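Long-range contacts in TbpB (PDB 3HOL), which probably binds host transferrin at the bacterial surface, as the lipoprotein component of a receptor used for iron acquisition: residues A[109-115]-A[238-243]; A[274-279]-A[290-295]; A[379-383]-A[403-407]; A[429-433]-A[447-453]; A[470-474]-A[486-490]. One frame throughout, in Å; residues are numbered along the deposited sequence.

Contact 1: A[109-115]-A[238-243]; sequences SPAKELP and FYGPKA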
# COMPACT_ATOMS: atom_id res chain seq x y z
N SER A 109 3.17 -4.49 5.73
CA SER A 109 4.34 -3.82 5.12
C SER A 109 4.32 -3.82 3.58
O SER A 109 5.27 -4.31 2.95
CB SER A 109 5.64 -4.44 5.68
OG SER A 109 6.74 -3.77 5.11
N PRO A 110 3.25 -3.27 2.95
CA PRO A 110 3.21 -3.19 1.48
C PRO A 110 4.51 -2.57 0.92
O PRO A 110 4.94 -1.54 1.43
CB PRO A 110 2.03 -2.23 1.21
CG PRO A 110 1.14 -2.35 2.48
CD PRO A 110 2.12 -2.57 3.60
N ALA A 111 5.12 -3.19 -0.08
CA ALA A 111 6.51 -2.87 -0.49
C ALA A 111 6.70 -1.42 -0.88
O ALA A 111 5.91 -0.87 -1.63
CB ALA A 111 6.95 -3.79 -1.68
N LYS A 112 7.77 -0.78 -0.41
CA LYS A 112 8.07 0.60 -0.85
C LYS A 112 9.27 0.64 -1.79
O LYS A 112 9.56 1.68 -2.39
CB LYS A 112 8.31 1.52 0.35
CG LYS A 112 6.97 1.89 1.09
CD LYS A 112 7.16 3.05 2.05
CE LYS A 112 5.83 3.41 2.75
NZ LYS A 112 5.62 2.59 3.99
N GLU A 113 9.97 -0.49 -1.88
CA GLU A 113 11.01 -0.68 -2.88
C GLU A 113 10.75 -2.00 -3.59
O GLU A 113 10.23 -2.96 -2.99
CB GLU A 113 12.40 -0.71 -2.23
CG GLU A 113 12.72 0.52 -1.39
CD GLU A 113 14.20 0.60 -0.92
OE1 GLU A 113 15.03 -0.30 -1.21
OE2 GLU A 113 14.55 1.59 -0.27
N LEU A 114 11.09 -2.03 -4.89
CA LEU A 114 11.03 -3.23 -5.70
C LEU A 114 12.43 -3.59 -6.25
O LEU A 114 13.26 -2.68 -6.46
CB LEU A 114 10.10 -2.97 -6.91
CG LEU A 114 8.63 -2.61 -6.63
CD1 LEU A 114 7.90 -2.51 -7.97
CD2 LEU A 114 7.96 -3.69 -5.80
N PRO A 115 12.68 -4.90 -6.52
CA PRO A 115 13.89 -5.31 -7.22
C PRO A 115 14.00 -4.55 -8.53
O PRO A 115 12.98 -4.21 -9.16
CB PRO A 115 13.69 -6.81 -7.43
CG PRO A 115 12.77 -7.23 -6.25
CD PRO A 115 11.87 -6.05 -6.05
N PHE A 238 2.72 -6.90 -3.40
CA PHE A 238 4.00 -7.25 -2.84
C PHE A 238 4.08 -6.69 -1.46
O PHE A 238 3.70 -5.57 -1.23
CB PHE A 238 5.12 -6.68 -3.71
CG PHE A 238 5.15 -7.29 -5.09
CD1 PHE A 238 5.64 -8.60 -5.26
CD2 PHE A 238 4.67 -6.58 -6.18
CE1 PHE A 238 5.69 -9.18 -6.52
CE2 PHE A 238 4.69 -7.16 -7.47
CZ PHE A 238 5.22 -8.48 -7.62
N TYR A 239 4.57 -7.52 -0.54
CA TYR A 239 4.65 -7.14 0.86
C TYR A 239 6.07 -7.44 1.39
O TYR A 239 6.81 -8.23 0.81
CB TYR A 239 3.65 -7.96 1.67
CG TYR A 239 2.18 -7.76 1.31
CD1 TYR A 239 1.39 -6.90 2.05
CD2 TYR A 239 1.59 -8.49 0.27
CE1 TYR A 239 0.03 -6.73 1.76
CE2 TYR A 239 0.21 -8.34 -0.04
CZ TYR A 239 -0.56 -7.46 0.73
OH TYR A 239 -1.92 -7.27 0.49
N GLY A 240 6.44 -6.86 2.52
CA GLY A 240 7.86 -6.78 2.86
C GLY A 240 8.41 -5.49 2.28
O GLY A 240 8.02 -5.10 1.16
N PRO A 241 9.34 -4.83 3.00
CA PRO A 241 9.79 -3.52 2.52
C PRO A 241 10.37 -3.53 1.11
O PRO A 241 10.30 -2.52 0.45
CB PRO A 241 10.93 -3.14 3.51
CG PRO A 241 10.61 -3.94 4.76
CD PRO A 241 9.86 -5.17 4.35
N LYS A 242 10.94 -4.66 0.69
CA LYS A 242 11.53 -4.83 -0.62
C LYS A 242 10.83 -5.91 -1.48
O LYS A 242 11.48 -6.56 -2.32
CB LYS A 242 13.03 -5.15 -0.49
CG LYS A 242 13.82 -4.07 0.22
CD LYS A 242 15.18 -4.64 0.53
CE LYS A 242 15.95 -3.71 1.44
NZ LYS A 242 16.66 -2.75 0.64
N ALA A 243 9.52 -6.10 -1.27
CA ALA A 243 8.75 -7.09 -2.06
C ALA A 243 9.31 -8.54 -1.91
O ALA A 243 9.31 -9.33 -2.85
CB ALA A 243 8.66 -6.66 -3.55
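Pro-241 O takes two successive backbone amides from the facing segment, Lys-112 N at 3.2 Å and Glu-113 N at 3.1 Å. The Glu-113 amide comes in almost head-on, with a C=O...N angle of 164°, while that of Lys-112 stands above the carbonyl plane. Further back, Ala-111 N bonds to Phe-238 O at 3.0 Å beside the single bridge between Pro-110 and Tyr-239, and a weak bond links Gly-240 N to Ser-109 O. The methyl of Ala-111 presses into the type I turn 240-243: its CB lies 3.3 Å from Gly-240 O and 3.8 Å from Ala-243 CB, and the latter methyl also meets Leu-114 CD2. Glu-113 and Lys-242 lie side by side and point the same way. A bend at the last torsion of Lys-242 (chi4 -87°) brings NZ within 3.5 Å of Glu-113 OE1, a weak salt bridge. That oxygen has a stronger partner in Thr-272 OG1, and Lys-112 sends its own NZ off to Glu-290. One layer out, the Phe-238 ring packs edge-to-face with Phe-207 in the N-lobe barrel, while Leu-114 pairs through its backbone with Val-273 of the handle sheet. Across this contact the turn after barrel strand 231-239 is thus held to the segment leading into the handle sheet mainly by backbone bonds, with one carbonyl doubly used; the outlying ion pair probably adds little.

Contact 2: A[274-279]-A[290-295]; sequences RIIDAS and ELNNFG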
# COMPACT_ATOMS: atom_id res chain seq x y z
N ARG A 274 13.46 2.53 -5.04
CA ARG A 274 12.27 3.01 -4.33
C ARG A 274 11.12 3.27 -5.31
O ARG A 274 11.32 3.82 -6.42
CB ARG A 274 12.60 4.31 -3.62
CG ARG A 274 11.63 4.75 -2.52
CD ARG A 274 12.32 4.63 -1.17
NE ARG A 274 11.31 4.90 -0.16
CZ ARG A 274 11.25 4.28 1.00
NH1 ARG A 274 12.17 3.37 1.29
NH2 ARG A 274 10.29 4.58 1.85
N ILE A 275 9.90 2.91 -4.89
CA ILE A 275 8.70 3.28 -5.65
C ILE A 275 7.80 4.23 -4.86
O ILE A 275 7.03 4.99 -5.46
CB ILE A 275 7.86 2.07 -6.07
CG1 ILE A 275 7.56 1.12 -4.87
CG2 ILE A 275 8.54 1.35 -7.22
CD1 ILE A 275 6.33 0.13 -5.15
N ILE A 276 7.87 4.16 -3.52
CA ILE A 276 6.93 4.88 -2.70
C ILE A 276 7.59 5.49 -1.48
O ILE A 276 8.45 4.84 -0.85
CB ILE A 276 5.83 3.92 -2.21
CG1 ILE A 276 5.00 3.40 -3.39
CG2 ILE A 276 4.96 4.56 -1.12
CD1 ILE A 276 4.13 2.15 -2.97
N ASP A 277 7.16 6.71 -1.12
CA ASP A 277 7.40 7.23 0.23
C ASP A 277 6.04 7.40 0.90
O ASP A 277 5.11 7.89 0.26
CB ASP A 277 8.10 8.61 0.21
CG ASP A 277 9.51 8.54 -0.40
OD1 ASP A 277 10.22 7.57 -0.09
OD2 ASP A 277 9.86 9.44 -1.22
N ALA A 278 5.93 7.01 2.16
CA ALA A 278 4.73 7.27 2.95
C ALA A 278 5.11 7.10 4.41
O ALA A 278 5.31 5.97 4.89
CB ALA A 278 3.55 6.28 2.58
N SER A 279 5.30 8.22 5.10
CA SER A 279 5.71 8.18 6.50
C SER A 279 5.10 9.32 7.25
O SER A 279 4.55 10.25 6.67
CB SER A 279 7.25 8.14 6.66
OG SER A 279 7.83 9.21 5.98
N GLU A 290 6.32 4.35 9.41
CA GLU A 290 5.85 4.06 8.06
C GLU A 290 4.34 4.08 8.02
O GLU A 290 3.68 3.62 8.95
CB GLU A 290 6.37 2.68 7.63
CG GLU A 290 7.84 2.63 7.41
CD GLU A 290 8.33 3.57 6.31
OE1 GLU A 290 7.60 3.85 5.29
OE2 GLU A 290 9.48 4.00 6.44
N LEU A 291 3.78 4.59 6.93
CA LEU A 291 2.35 4.48 6.63
C LEU A 291 2.13 3.40 5.60
O LEU A 291 2.93 3.25 4.69
CB LEU A 291 1.82 5.80 6.04
CG LEU A 291 1.72 6.96 7.03
CD1 LEU A 291 1.44 8.30 6.26
CD2 LEU A 291 0.68 6.71 8.17
N ASN A 292 1.02 2.66 5.72
CA ASN A 292 0.66 1.75 4.63
C ASN A 292 0.23 2.52 3.37
O ASN A 292 -0.66 3.38 3.41
CB ASN A 292 -0.46 0.81 5.08
CG ASN A 292 0.01 -0.13 6.15
OD1 ASN A 292 1.18 -0.55 6.17
ND2 ASN A 292 -0.91 -0.52 7.03
N ASN A 293 0.85 2.20 2.24
CA ASN A 293 0.47 2.89 1.00
C ASN A 293 0.65 1.94 -0.19
O ASN A 293 1.61 1.15 -0.20
CB ASN A 293 1.34 4.13 0.80
CG ASN A 293 0.83 5.00 -0.34
OD1 ASN A 293 1.26 4.79 -1.47
ND2 ASN A 293 -0.14 5.88 -0.07
N PHE A 294 -0.27 2.00 -1.17
CA PHE A 294 -0.18 1.06 -2.28
C PHE A 294 0.32 1.69 -3.57
O PHE A 294 0.40 1.03 -4.59
CB PHE A 294 -1.53 0.35 -2.47
CG PHE A 294 -2.03 -0.31 -1.23
CD1 PHE A 294 -1.39 -1.43 -0.73
CD2 PHE A 294 -3.18 0.17 -0.59
CE1 PHE A 294 -1.87 -2.09 0.42
CE2 PHE A 294 -3.68 -0.45 0.56
CZ PHE A 294 -3.01 -1.59 1.08
N GLY A 295 0.73 2.95 -3.52
CA GLY A 295 1.20 3.63 -4.73
C GLY A 295 0.35 4.82 -5.16
O GLY A 295 0.60 5.41 -6.19
O HOH W 1 10.51 3.10 3.89
O HOH W 2 8.22 5.83 3.48
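Arg-274 and Glu-290 meet through water at the edge of the guanidinium group, with two water molecules lying in its plane. Water 1 accepts from Arg-274 NH2 and donates to Glu-290 OE2; water 2 donates to Glu-290 OE1, already paired with Lys-112, at 2.8 Å and accepts from Ala-278 N at 2.9 Å. The direct gap from NH2 to OE1 is 4.4 Å, too long for a salt bridge. Arg-274 NE pairs with Asp-277 OD1 at 2.9 Å, tilted 27° from the guanidinium plane. The other flat group, the amide of Asn-293, forms an Asx turn: OD1 accepts Gly-295 N from above its carbonyl plane, and Ile-276 CG2 rests 3.7 Å from the same OD1.

These segments belong to the C-lobe handle, where strands 272-282 and 287-290 run antiparallel. Ser-279 and Glu-290 form a non-hydrogen-bonded pair, followed by a nearly straight bond from Leu-291 N to Ala-278 O (2.9 Å). The second segment has left the strand by Leu-291, yet Ala-278 CB still packs 3.6 Å from Asn-293 CB. Beyond that, Ile-276 CD1 reaches over to Gly-295 N at 3.5 Å, touching backbone where glycine has no side chain.

Contact 3: A[379-383]-A[403-407]; sequences IGTWD and GYRTE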
# COMPACT_ATOMS: atom_id res chain seq x y z
N ILE A 379 9.96 25.28 -6.58
CA ILE A 379 9.32 26.16 -5.60
C ILE A 379 8.09 25.49 -4.95
O ILE A 379 7.24 24.95 -5.64
CB ILE A 379 8.81 27.50 -6.26
CG1 ILE A 379 9.94 28.28 -6.94
CG2 ILE A 379 8.09 28.39 -5.22
CD1 ILE A 379 11.05 28.73 -5.99
N GLY A 380 7.97 25.59 -3.64
CA GLY A 380 6.79 25.04 -2.97
C GLY A 380 6.68 25.61 -1.58
O GLY A 380 7.00 26.78 -1.35
N THR A 381 6.24 24.77 -0.65
CA THR A 381 6.00 25.20 0.71
C THR A 381 6.32 24.04 1.69
O THR A 381 6.85 23.02 1.26
CB THR A 381 4.58 25.79 0.86
OG1 THR A 381 4.41 26.31 2.17
CG2 THR A 381 3.47 24.76 0.59
N TRP A 382 6.02 24.20 2.97
CA TRP A 382 6.34 23.17 3.93
C TRP A 382 5.44 23.28 5.15
O TRP A 382 4.72 24.27 5.31
CB TRP A 382 7.84 23.21 4.27
CG TRP A 382 8.39 24.51 4.87
CD1 TRP A 382 8.15 25.80 4.45
CD2 TRP A 382 9.28 24.61 6.00
NE1 TRP A 382 8.86 26.70 5.25
CE2 TRP A 382 9.54 25.99 6.21
CE3 TRP A 382 9.89 23.66 6.84
CZ2 TRP A 382 10.38 26.45 7.24
CZ3 TRP A 382 10.72 24.10 7.86
CH2 TRP A 382 10.96 25.49 8.05
N ASP A 383 5.43 22.22 5.95
CA ASP A 383 4.80 22.15 7.28
C ASP A 383 5.89 21.64 8.22
O ASP A 383 6.68 20.74 7.88
CB ASP A 383 3.61 21.16 7.29
CG ASP A 383 2.39 21.68 6.58
OD1 ASP A 383 1.75 22.63 7.08
OD2 ASP A 383 2.04 21.14 5.50
N GLY A 403 5.26 34.03 2.15
CA GLY A 403 4.79 32.93 2.99
C GLY A 403 5.88 31.97 3.45
O GLY A 403 7.08 32.32 3.52
N TYR A 404 5.44 30.76 3.76
CA TYR A 404 6.31 29.65 4.15
C TYR A 404 6.85 29.00 2.89
O TYR A 404 6.41 27.90 2.49
CB TYR A 404 5.54 28.65 5.00
CG TYR A 404 5.14 29.23 6.34
CD1 TYR A 404 6.08 29.33 7.40
CD2 TYR A 404 3.84 29.67 6.57
CE1 TYR A 404 5.72 29.88 8.62
CE2 TYR A 404 3.48 30.23 7.79
CZ TYR A 404 4.41 30.33 8.80
OH TYR A 404 4.03 30.85 10.02
N ARG A 405 7.79 29.69 2.26
CA ARG A 405 8.32 29.32 0.96
C ARG A 405 9.37 28.20 1.07
O ARG A 405 10.13 28.12 2.03
CB ARG A 405 9.00 30.53 0.32
CG ARG A 405 8.07 31.73 0.03
CD ARG A 405 8.87 33.02 0.20
NE ARG A 405 8.96 33.44 1.61
CZ ARG A 405 9.93 34.24 2.11
NH1 ARG A 405 10.91 34.70 1.32
NH2 ARG A 405 9.90 34.57 3.40
N THR A 406 9.45 27.38 0.03
CA THR A 406 10.65 26.57 -0.13
C THR A 406 11.14 26.79 -1.54
O THR A 406 10.35 27.08 -2.44
CB THR A 406 10.38 25.06 0.11
OG1 THR A 406 9.37 24.61 -0.80
CG2 THR A 406 9.89 24.80 1.56
N GLU A 407 12.45 26.68 -1.74
CA GLU A 407 13.08 26.83 -3.05
C GLU A 407 14.22 25.85 -3.11
O GLU A 407 14.90 25.63 -2.11
CB GLU A 407 13.69 28.23 -3.22
CG GLU A 407 12.71 29.35 -2.94
CD GLU A 407 13.35 30.75 -3.02
OE1 GLU A 407 14.60 30.86 -2.97
OE2 GLU A 407 12.56 31.71 -3.09
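Trp-382 swings its indole toward Tyr-404 and Thr-406 by placing CG between its backbone N and carbonyl carbon (chi1 60°), while Thr-381, with OG1 trans to N (chi1 -175°), turns its hydroxyl onto Tyr-404 O. The setting is the C-lobe barrel, where strand 375-387 pairs antiparallel with strand 405-411. Regular pairing is seen at Gly-380 and Thr-406, whose backbones exchange two bonds: Gly-380 N to Thr-406 O at 3.1 Å and Thr-406 N to Gly-380 O at 2.9 Å. Two residues before Thr-406, Tyr-404 is the centre of an inverse gamma turn, and there a side chain takes over from the backbone: Thr-381 OG1 donates to Tyr-404 O at 2.6 Å. The same hydroxyl is bonded to Asp-397 N, so it ties a loop to the turn as well. Tyr-404 O also meets the edge of the indole, near its plane, 3.4 Å from Trp-382 CD1. The Trp-382 and Tyr-404 side chains cross at about a right angle, and the indole NE1 finds its hydrogen-bond partner elsewhere, in Phe-422 O. Thr-406 CG2 approaches Trp-382 CD1 obliquely at 3.5 Å. On the other side of the sheet Ile-379 and Glu-407 lie alongside one another, pointing the same way, with Ile-379 CD1 3.5 Å from Glu-407 CG.

Contact 4: A[429-433]-A[447-453]; sequences PVFTV and KTSDAGF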
# COMPACT_ATOMS: atom_id res chain seq x y z
N PRO A 429 16.51 32.25 4.85
CA PRO A 429 15.75 31.04 5.23
C PRO A 429 16.17 30.56 6.60
O PRO A 429 17.31 30.76 7.01
CB PRO A 429 16.16 30.03 4.17
CG PRO A 429 17.54 30.48 3.71
CD PRO A 429 17.45 31.98 3.74
N VAL A 430 15.25 29.91 7.30
CA VAL A 430 15.58 29.34 8.58
C VAL A 430 16.36 28.03 8.45
O VAL A 430 17.18 27.70 9.34
CB VAL A 430 14.32 29.15 9.42
CG1 VAL A 430 13.74 30.50 9.77
CG2 VAL A 430 13.30 28.34 8.65
N PHE A 431 16.13 27.27 7.37
CA PHE A 431 16.92 26.07 7.11
C PHE A 431 17.45 26.08 5.69
O PHE A 431 16.76 26.54 4.79
CB PHE A 431 16.09 24.78 7.28
CG PHE A 431 15.74 24.44 8.71
CD1 PHE A 431 16.67 23.81 9.54
CD2 PHE A 431 14.46 24.73 9.21
CE1 PHE A 431 16.33 23.50 10.88
CE2 PHE A 431 14.11 24.43 10.52
CZ PHE A 431 15.06 23.81 11.37
N THR A 432 18.64 25.56 5.51
CA THR A 432 19.14 25.22 4.18
C THR A 432 19.37 23.71 4.12
O THR A 432 19.54 23.06 5.15
CB THR A 432 20.43 26.01 3.81
OG1 THR A 432 21.46 25.72 4.76
CG2 THR A 432 20.18 27.50 3.81
N VAL A 433 19.38 23.19 2.89
CA VAL A 433 19.59 21.79 2.61
C VAL A 433 20.69 21.62 1.56
O VAL A 433 20.72 22.35 0.53
CB VAL A 433 18.27 21.13 2.09
CG1 VAL A 433 18.52 19.68 1.52
CG2 VAL A 433 17.20 21.14 3.18
N LYS A 447 20.54 22.27 7.95
CA LYS A 447 21.15 23.07 9.02
C LYS A 447 20.53 24.46 9.07
O LYS A 447 19.86 24.90 8.12
CB LYS A 447 22.66 23.21 8.79
CG LYS A 447 22.99 23.89 7.47
CD LYS A 447 24.47 24.06 7.25
CE LYS A 447 24.86 25.46 7.66
NZ LYS A 447 26.26 25.72 7.29
N THR A 448 20.77 25.15 10.17
CA THR A 448 20.44 26.57 10.26
C THR A 448 21.69 27.34 9.89
O THR A 448 22.78 26.76 9.74
CB THR A 448 20.04 26.98 11.69
OG1 THR A 448 21.13 26.71 12.57
CG2 THR A 448 18.83 26.20 12.18
N SER A 449 21.54 28.65 9.75
CA SER A 449 22.68 29.57 9.68
C SER A 449 23.58 29.40 10.93
O SER A 449 23.22 28.67 11.91
CB SER A 449 22.16 31.01 9.60
OG SER A 449 21.47 31.36 10.80
N ASP A 450 24.74 30.06 10.92
CA ASP A 450 25.59 29.99 12.11
C ASP A 450 24.88 30.56 13.35
O ASP A 450 24.91 29.95 14.40
CB ASP A 450 26.98 30.62 11.89
CG ASP A 450 28.05 30.07 12.89
OD1 ASP A 450 29.02 29.41 12.44
OD2 ASP A 450 27.93 30.29 14.12
N ALA A 451 24.22 31.71 13.23
CA ALA A 451 23.49 32.29 14.37
C ALA A 451 22.15 31.62 14.71
O ALA A 451 21.57 31.90 15.77
CB ALA A 451 23.27 33.79 14.18
N GLY A 452 21.63 30.78 13.81
CA GLY A 452 20.34 30.11 14.06
C GLY A 452 19.20 31.11 13.99
O GLY A 452 19.38 32.20 13.44
N PHE A 453 18.04 30.76 14.53
CA PHE A 453 16.89 31.66 14.50
C PHE A 453 16.10 31.62 15.79
O PHE A 453 16.17 30.63 16.54
CB PHE A 453 16.00 31.43 13.26
CG PHE A 453 15.20 30.15 13.26
CD1 PHE A 453 13.86 30.14 13.69
CD2 PHE A 453 15.74 28.97 12.76
CE1 PHE A 453 13.09 28.97 13.67
CE2 PHE A 453 14.96 27.78 12.72
CZ PHE A 453 13.65 27.78 13.18
O HOH W 3 18.77 29.68 10.49
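Val-430 sits over one face of the Phe-453 ring, its CB 3.8 Å from the ring centroid and 20° off the normal, a CH-pi contact. Its carbonyl faces the same loop: water 3 donates to Val-430 O at 2.8 Å and accepts from Ser-449 N at 3.0 Å, bridging the backbones where direct pairing has stopped. Next comes Phe-431, which presents its face to the edge of Phe-453 in an offset edge-to-face pair, centroids 5.9 Å apart and planes at 80°. Phe-453 can reach both residues because its CG lies between its backbone N and carbonyl carbon (chi1 71°). The CE1 atom of Phe-431 also touches Thr-448 CG2 at 3.9 Å. Thr-432 then restores ordinary sheet bonding, with Thr-432 N to Lys-447 O at 3.0 Å and Lys-447 N to Thr-432 O at 3.1 Å. The side chains of this pair run together in the same direction, Thr-432 OG1 lying 3.6 Å from Lys-447 CG. Behind the loop, the Thr-448 hydroxyl donates to Ser-449 O and is also bonded to Phe-467 N, while Phe-453 adds an edge-to-face pair with Trp-392. Val-430 and Phe-431 both stand opposite Leu-421, a classic beta bulge against strand 416-421, where the hairpin of strands 431-438 and 441-447 begins in the C-lobe barrel.

Contact 5: A[470-474]-A[486-490]; sequences VAVSG and GQFHH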
# COMPACT_ATOMS: atom_id res chain seq x y z
N VAL A 470 21.64 17.54 10.32
CA VAL A 470 20.34 16.83 10.41
C VAL A 470 20.06 16.11 9.10
O VAL A 470 20.07 16.72 8.04
CB VAL A 470 19.20 17.79 10.73
CG1 VAL A 470 17.85 17.07 10.80
CG2 VAL A 470 19.50 18.50 12.05
N ALA A 471 19.82 14.80 9.19
CA ALA A 471 19.60 13.98 8.01
C ALA A 471 18.34 14.47 7.28
O ALA A 471 17.31 14.72 7.90
CB ALA A 471 19.48 12.50 8.38
N VAL A 472 18.47 14.64 5.97
CA VAL A 472 17.32 14.96 5.14
C VAL A 472 17.30 13.91 4.07
O VAL A 472 18.34 13.56 3.53
CB VAL A 472 17.46 16.33 4.41
CG1 VAL A 472 16.14 16.69 3.67
CG2 VAL A 472 17.82 17.40 5.37
N SER A 473 16.11 13.43 3.73
CA SER A 473 16.00 12.54 2.59
C SER A 473 14.66 12.76 1.88
O SER A 473 13.71 13.25 2.49
CB SER A 473 16.18 11.10 3.03
OG SER A 473 15.05 10.71 3.77
N GLY A 474 14.60 12.42 0.59
CA GLY A 474 13.39 12.66 -0.18
C GLY A 474 13.51 12.11 -1.59
O GLY A 474 14.39 11.31 -1.89
N GLY A 486 10.44 15.90 0.58
CA GLY A 486 11.27 15.16 1.53
C GLY A 486 11.00 15.59 2.95
O GLY A 486 10.06 16.33 3.22
N GLN A 487 11.84 15.11 3.86
CA GLN A 487 11.55 15.29 5.27
C GLN A 487 12.82 15.20 6.07
O GLN A 487 13.80 14.60 5.67
CB GLN A 487 10.58 14.22 5.76
CG GLN A 487 11.13 12.83 5.63
CD GLN A 487 10.09 11.83 5.16
OE1 GLN A 487 9.68 11.82 3.97
NE2 GLN A 487 9.67 10.97 6.08
N PHE A 488 12.79 15.83 7.23
CA PHE A 488 13.89 15.70 8.16
C PHE A 488 13.32 15.85 9.55
O PHE A 488 12.29 16.50 9.73
CB PHE A 488 15.02 16.70 7.88
CG PHE A 488 14.59 18.18 7.76
CD1 PHE A 488 14.64 19.03 8.88
CD2 PHE A 488 14.26 18.74 6.52
CE1 PHE A 488 14.31 20.42 8.77
CE2 PHE A 488 13.91 20.12 6.39
CZ PHE A 488 13.93 20.95 7.51
N HIS A 489 13.98 15.21 10.51
CA HIS A 489 13.60 15.39 11.90
C HIS A 489 14.81 15.18 12.81
O HIS A 489 15.81 14.55 12.44
CB HIS A 489 12.45 14.48 12.29
CG HIS A 489 12.76 13.03 12.14
ND1 HIS A 489 12.79 12.39 10.92
CD2 HIS A 489 13.10 12.10 13.07
CE1 HIS A 489 13.12 11.12 11.10
NE2 HIS A 489 13.31 10.92 12.39
N HIS A 490 14.74 15.75 14.00
CA HIS A 490 15.85 15.68 14.92
C HIS A 490 15.33 16.03 16.30
O HIS A 490 14.34 16.77 16.44
CB HIS A 490 16.97 16.62 14.50
CG HIS A 490 18.18 16.52 15.37
ND1 HIS A 490 19.07 15.47 15.27
CD2 HIS A 490 18.62 17.30 16.38
CE1 HIS A 490 20.02 15.62 16.18
NE2 HIS A 490 19.77 16.72 16.86
O HOH W 4 15.92 13.46 9.58
O HOH W 5 19.09 13.66 12.09
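Phe-488 and Val-472 lie side by side, pointing the same way, with Phe-488 CB 3.8 Å from Val-472 CG2. The Phe-488 CG stands between its own backbone N and carbonyl carbon (chi1 52°), which carries the ring on past the valine to an edge-to-face pair with Phe-431. Val-470 meets His-490 at a slant: its CG1 is 3.8 Å from His-490 CB, and its CG2 approaches the imidazole obliquely. Between these two pairs Ala-471 O lies close to Phe-488 CB.

All this belongs to the beta hairpin of strands 470-477 and 483-492 in the C-lobe barrel, the two running antiparallel at 160°. Within these segments Ser-473 and Gln-487 form the hydrogen-bonded pair, with Ser-473 N to Gln-487 O at 3.2 Å and Gln-487 N to Ser-473 O at 3.0 Å. Toward Gly-474 the strands close in, the CA of Gly-474 coming within 3.7 Å of Gly-486 CA, which leaves no room for side chains. The other way they part, and water steps in: water 4 donates to Ala-471 O and accepts from His-489 N at 2.8 Å, while water 5 links Ala-471 N with His-489 O less firmly. The Gln-487 amide turns from the hairpin to bond through NE2 with Ser-279 of the handle.

How the contacts relate
From the N terminus the five contacts follow one another in series, with none nested or crossing. Contact 1 closes by far the longest loop, 122 residues that include most of the N-lobe barrel. Contact 2 closes a short handle loop and touches contact 1 through the salt bridge of Lys-112 with Glu-290; strands 113-115 and 272-282 are neighbours in one sheet. Contacts 3, 4 and 5 close successive short loops of the C-lobe barrel, all reaching one sheet: Trp-382 packs on Val-430 and Phe-431, and Phe-431 on Phe-488. Contact 5 also reaches contact 2 through Gln-487 and Ser-279, joining C-lobe barrel to handle, whereas contacts 1 and 4 have centres about 36 Å apart.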